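PDB 1QYD: pinoresinol-lariciresinol reductase from Thuja plicata, which catalyses the NADPH-dependent, enantioselective reduction of (-)-pinoresinol to (-)-lariciresinol and on to (+)-secoisolariciresinol in lignan biosynthesis. Local coordinates for residues N158-L171 / R269-L281. Sequence-based numbering, arbitrary orientation.
Sequences NMFAGYFAGSLAQL and RCHLYQIFFRGDL
M159 packs against I275, F276 and L281, and F164 against H271, L272 and I275, in this NmrA-type reductase of the NADP-binding Rossmann clan. M159 lies on strand 159-160, beside strand 191-195; its partners belong to the short helix 272-275 and the loop after it. The M159 chain runs straight to SD and then bends (chi3 -80°). M159 SD lies 3.6 Å from I275 CG2 and makes an oblique Met-aromatic contact with the F276 ring, 4.7 Å from its centroid. CE touches L281 CD2. I275 CG2 also sits over the centre of one F276 face. With an alanine at M159, a gap would probably open between I275, F276 and L281, and the F276 ring would lose its sulfur neighbour.

The F164 ring takes I275 CD1 over one face, offset toward the rim. H271 CE1 comes to the ring edge, 4.0 Å from F164 CZ. H271 is inferred to bind substrate, so F164 probably borders that site. A169 CB meets F276 CE2 at 3.6 Å.

At the far end L171 and R269 cross at about a right angle. The extended R269 chain brings its NE to 3.6 Å from L171 CD2, at the guanidinium edge. R269 NH2 gives L171 O a weak 3.4 Å hydrogen bond, with an N-H...O angle of 142°.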
# COMPACT_ATOMS: atom_id res chain seq x y z
N ASN A 158 2.72 -21.28 -8.98
CA ASN A 158 3.22 -21.72 -7.67
C ASN A 158 4.62 -21.32 -7.21
O ASN A 158 4.95 -20.13 -7.24
CB ASN A 158 3.04 -23.27 -7.60
CG ASN A 158 1.56 -23.69 -7.73
OD1 ASN A 158 1.18 -24.49 -8.60
ND2 ASN A 158 0.70 -23.13 -6.88
N MET A 159 5.47 -22.23 -6.73
CA MET A 159 6.75 -21.84 -6.17
C MET A 159 7.81 -21.95 -7.20
O MET A 159 7.90 -22.98 -7.88
CB MET A 159 7.15 -22.72 -4.98
CG MET A 159 6.31 -22.49 -3.72
SD MET A 159 6.88 -23.47 -2.31
CE MET A 159 6.11 -24.96 -2.80
N PHE A 160 8.61 -20.88 -7.32
CA PHE A 160 9.73 -20.94 -8.24
C PHE A 160 10.78 -21.70 -7.45
O PHE A 160 11.01 -21.44 -6.27
CB PHE A 160 10.29 -19.55 -8.62
CG PHE A 160 9.32 -18.50 -9.17
CD1 PHE A 160 8.33 -18.83 -10.10
CD2 PHE A 160 9.41 -17.19 -8.69
CE1 PHE A 160 7.44 -17.83 -10.53
CE2 PHE A 160 8.52 -16.21 -9.12
CZ PHE A 160 7.53 -16.52 -10.04
N ALA A 161 11.39 -22.71 -8.05
CA ALA A 161 12.36 -23.54 -7.38
C ALA A 161 13.59 -22.78 -6.87
O ALA A 161 14.09 -23.03 -5.79
CB ALA A 161 12.72 -24.60 -8.36
N GLY A 162 14.07 -21.77 -7.60
CA GLY A 162 15.17 -20.94 -7.14
C GLY A 162 14.78 -19.90 -6.11
O GLY A 162 15.45 -18.88 -5.95
N TYR A 163 13.69 -20.11 -5.41
CA TYR A 163 13.24 -19.21 -4.37
C TYR A 163 12.86 -20.03 -3.16
O TYR A 163 12.95 -19.53 -2.03
CB TYR A 163 12.03 -18.43 -4.82
CG TYR A 163 12.31 -16.96 -4.98
CD1 TYR A 163 12.50 -16.16 -3.86
CD2 TYR A 163 12.41 -16.42 -6.26
CE1 TYR A 163 12.81 -14.81 -4.02
CE2 TYR A 163 12.71 -15.07 -6.44
CZ TYR A 163 12.91 -14.29 -5.32
OH TYR A 163 13.20 -12.97 -5.48
N PHE A 164 12.40 -21.27 -3.37
CA PHE A 164 12.01 -22.11 -2.25
C PHE A 164 12.82 -23.40 -2.18
O PHE A 164 12.99 -23.91 -1.09
CB PHE A 164 10.46 -22.41 -2.33
CG PHE A 164 9.64 -21.17 -1.96
CD1 PHE A 164 9.07 -20.36 -2.96
CD2 PHE A 164 9.55 -20.77 -0.62
CE1 PHE A 164 8.43 -19.17 -2.63
CE2 PHE A 164 8.92 -19.57 -0.30
CZ PHE A 164 8.36 -18.77 -1.30
N ALA A 165 13.35 -23.95 -3.26
CA ALA A 165 14.19 -25.15 -3.20
C ALA A 165 15.68 -24.85 -3.12
O ALA A 165 16.54 -25.72 -2.93
CB ALA A 165 14.03 -26.02 -4.41
N GLY A 166 15.96 -23.57 -3.38
CA GLY A 166 17.29 -23.02 -3.29
C GLY A 166 17.59 -22.93 -1.82
O GLY A 166 18.43 -23.65 -1.33
N SER A 167 16.75 -22.13 -1.17
CA SER A 167 16.75 -21.94 0.26
C SER A 167 16.35 -23.17 1.07
O SER A 167 16.71 -23.26 2.25
CB SER A 167 15.81 -20.81 0.59
OG SER A 167 14.57 -21.12 -0.03
N LEU A 168 15.61 -24.11 0.43
CA LEU A 168 14.92 -25.29 0.99
C LEU A 168 13.72 -24.87 1.86
O LEU A 168 13.07 -25.68 2.51
CB LEU A 168 15.90 -26.16 1.80
CG LEU A 168 16.16 -27.61 1.39
CD1 LEU A 168 16.18 -27.78 -0.10
CD2 LEU A 168 17.51 -28.04 1.96
N ALA A 169 13.39 -23.57 1.70
CA ALA A 169 12.34 -22.75 2.28
C ALA A 169 12.63 -22.12 3.64
O ALA A 169 11.74 -21.88 4.47
CB ALA A 169 11.06 -23.58 2.35
N GLN A 170 13.90 -21.72 3.85
CA GLN A 170 14.29 -21.22 5.16
C GLN A 170 14.22 -19.74 5.42
O GLN A 170 14.62 -18.88 4.64
CB GLN A 170 15.67 -21.72 5.47
CG GLN A 170 15.50 -22.87 6.47
CD GLN A 170 15.64 -24.29 5.94
OE1 GLN A 170 14.76 -25.13 6.02
NE2 GLN A 170 16.80 -24.60 5.42
N LEU A 171 13.68 -19.55 6.62
CA LEU A 171 13.34 -18.28 7.25
C LEU A 171 14.43 -17.23 7.28
O LEU A 171 14.20 -16.15 7.84
CB LEU A 171 12.91 -18.46 8.74
CG LEU A 171 11.75 -19.32 9.27
CD1 LEU A 171 11.56 -19.05 10.75
CD2 LEU A 171 10.47 -18.96 8.58
N ARG A 269 6.53 -14.60 5.81
CA ARG A 269 5.97 -15.56 6.76
C ARG A 269 4.46 -15.32 6.61
O ARG A 269 4.07 -14.16 6.50
CB ARG A 269 6.46 -15.25 8.19
CG ARG A 269 7.95 -15.58 8.39
CD ARG A 269 8.51 -15.43 9.81
NE ARG A 269 9.97 -15.57 9.80
CZ ARG A 269 10.81 -14.67 10.34
NH1 ARG A 269 10.37 -13.56 10.97
NH2 ARG A 269 12.13 -14.80 10.20
N CYS A 270 3.58 -16.32 6.55
CA CYS A 270 2.14 -16.21 6.30
C CYS A 270 1.89 -15.89 4.85
O CYS A 270 1.30 -14.90 4.41
CB CYS A 270 1.38 -15.14 7.14
SG CYS A 270 1.59 -13.37 6.84
N HIS A 271 2.38 -16.91 4.16
CA HIS A 271 2.46 -17.04 2.72
C HIS A 271 3.23 -18.33 2.77
O HIS A 271 2.73 -19.38 2.39
CB HIS A 271 3.24 -15.83 2.18
CG HIS A 271 4.14 -15.99 0.98
ND1 HIS A 271 5.39 -15.53 0.93
CD2 HIS A 271 3.83 -16.57 -0.22
CE1 HIS A 271 5.83 -15.82 -0.27
NE2 HIS A 271 4.90 -16.45 -0.96
N LEU A 272 4.42 -18.29 3.35
CA LEU A 272 5.19 -19.48 3.64
C LEU A 272 4.43 -20.34 4.63
O LEU A 272 4.65 -21.53 4.78
CB LEU A 272 6.48 -19.02 4.20
CG LEU A 272 7.56 -19.98 4.57
CD1 LEU A 272 8.11 -20.67 3.36
CD2 LEU A 272 8.65 -19.18 5.24
N TYR A 273 3.52 -19.67 5.35
CA TYR A 273 2.65 -20.32 6.28
C TYR A 273 1.34 -20.71 5.60
O TYR A 273 0.62 -21.56 6.11
CB TYR A 273 2.49 -19.36 7.48
CG TYR A 273 3.74 -19.32 8.40
CD1 TYR A 273 3.64 -19.71 9.75
CD2 TYR A 273 5.02 -18.96 7.92
CE1 TYR A 273 4.76 -19.74 10.59
CE2 TYR A 273 6.15 -19.00 8.76
CZ TYR A 273 6.02 -19.39 10.09
OH TYR A 273 7.13 -19.46 10.92
N GLN A 274 0.99 -20.18 4.43
CA GLN A 274 -0.18 -20.62 3.67
C GLN A 274 0.26 -21.78 2.79
O GLN A 274 -0.53 -22.68 2.57
CB GLN A 274 -0.71 -19.54 2.77
CG GLN A 274 -0.78 -18.12 3.33
CD GLN A 274 -1.85 -17.76 4.36
OE1 GLN A 274 -2.92 -18.37 4.49
NE2 GLN A 274 -1.57 -16.69 5.09
N ILE A 275 1.49 -21.75 2.24
CA ILE A 275 2.15 -22.84 1.49
C ILE A 275 2.35 -24.16 2.32
O ILE A 275 1.88 -25.25 1.95
CB ILE A 275 3.55 -22.35 0.98
CG1 ILE A 275 3.44 -21.22 0.02
CG2 ILE A 275 4.24 -23.43 0.18
CD1 ILE A 275 4.84 -20.66 -0.34
N PHE A 276 3.06 -24.09 3.46
CA PHE A 276 3.40 -25.27 4.26
C PHE A 276 2.71 -25.32 5.63
O PHE A 276 3.40 -25.40 6.65
CB PHE A 276 4.96 -25.35 4.47
CG PHE A 276 5.90 -25.13 3.27
CD1 PHE A 276 6.10 -26.14 2.34
CD2 PHE A 276 6.57 -23.91 3.12
CE1 PHE A 276 6.95 -25.92 1.25
CE2 PHE A 276 7.43 -23.68 2.03
CZ PHE A 276 7.62 -24.70 1.10
N PHE A 277 1.35 -25.24 5.70
CA PHE A 277 0.53 -25.37 6.91
C PHE A 277 -0.96 -25.50 6.63
O PHE A 277 -1.61 -26.37 7.23
CB PHE A 277 0.59 -24.20 7.86
CG PHE A 277 1.74 -24.22 8.85
CD1 PHE A 277 2.69 -23.18 8.83
CD2 PHE A 277 1.86 -25.29 9.75
CE1 PHE A 277 3.76 -23.21 9.70
CE2 PHE A 277 2.95 -25.30 10.63
CZ PHE A 277 3.89 -24.27 10.60
N ARG A 278 -1.52 -24.56 5.83
CA ARG A 278 -2.91 -24.57 5.37
C ARG A 278 -2.94 -25.12 3.95
O ARG A 278 -3.99 -25.37 3.36
CB ARG A 278 -3.53 -23.15 5.38
CG ARG A 278 -4.38 -22.72 6.61
CD ARG A 278 -3.65 -22.72 7.98
NE ARG A 278 -2.45 -21.88 7.99
CZ ARG A 278 -1.85 -21.33 9.06
NH1 ARG A 278 -2.29 -21.49 10.32
NH2 ARG A 278 -0.76 -20.58 8.84
N GLY A 279 -1.74 -25.31 3.38
CA GLY A 279 -1.55 -25.99 2.10
C GLY A 279 -2.21 -25.45 0.86
O GLY A 279 -2.55 -26.26 0.00
N ASP A 280 -2.36 -24.12 0.69
CA ASP A 280 -2.95 -23.52 -0.51
C ASP A 280 -2.27 -23.73 -1.87
O ASP A 280 -2.51 -22.95 -2.80
CB ASP A 280 -3.10 -22.02 -0.28
CG ASP A 280 -4.01 -21.67 0.87
OD1 ASP A 280 -3.72 -20.70 1.58
OD2 ASP A 280 -5.02 -22.36 1.04
N LEU A 281 -1.43 -24.75 -2.09
CA LEU A 281 -0.89 -24.95 -3.41
C LEU A 281 -1.55 -26.09 -4.18
O LEU A 281 -1.76 -26.04 -5.40
CB LEU A 281 0.63 -25.18 -3.27
CG LEU A 281 1.45 -23.88 -3.44
CD1 LEU A 281 1.38 -23.06 -2.20
CD2 LEU A 281 2.89 -24.17 -3.63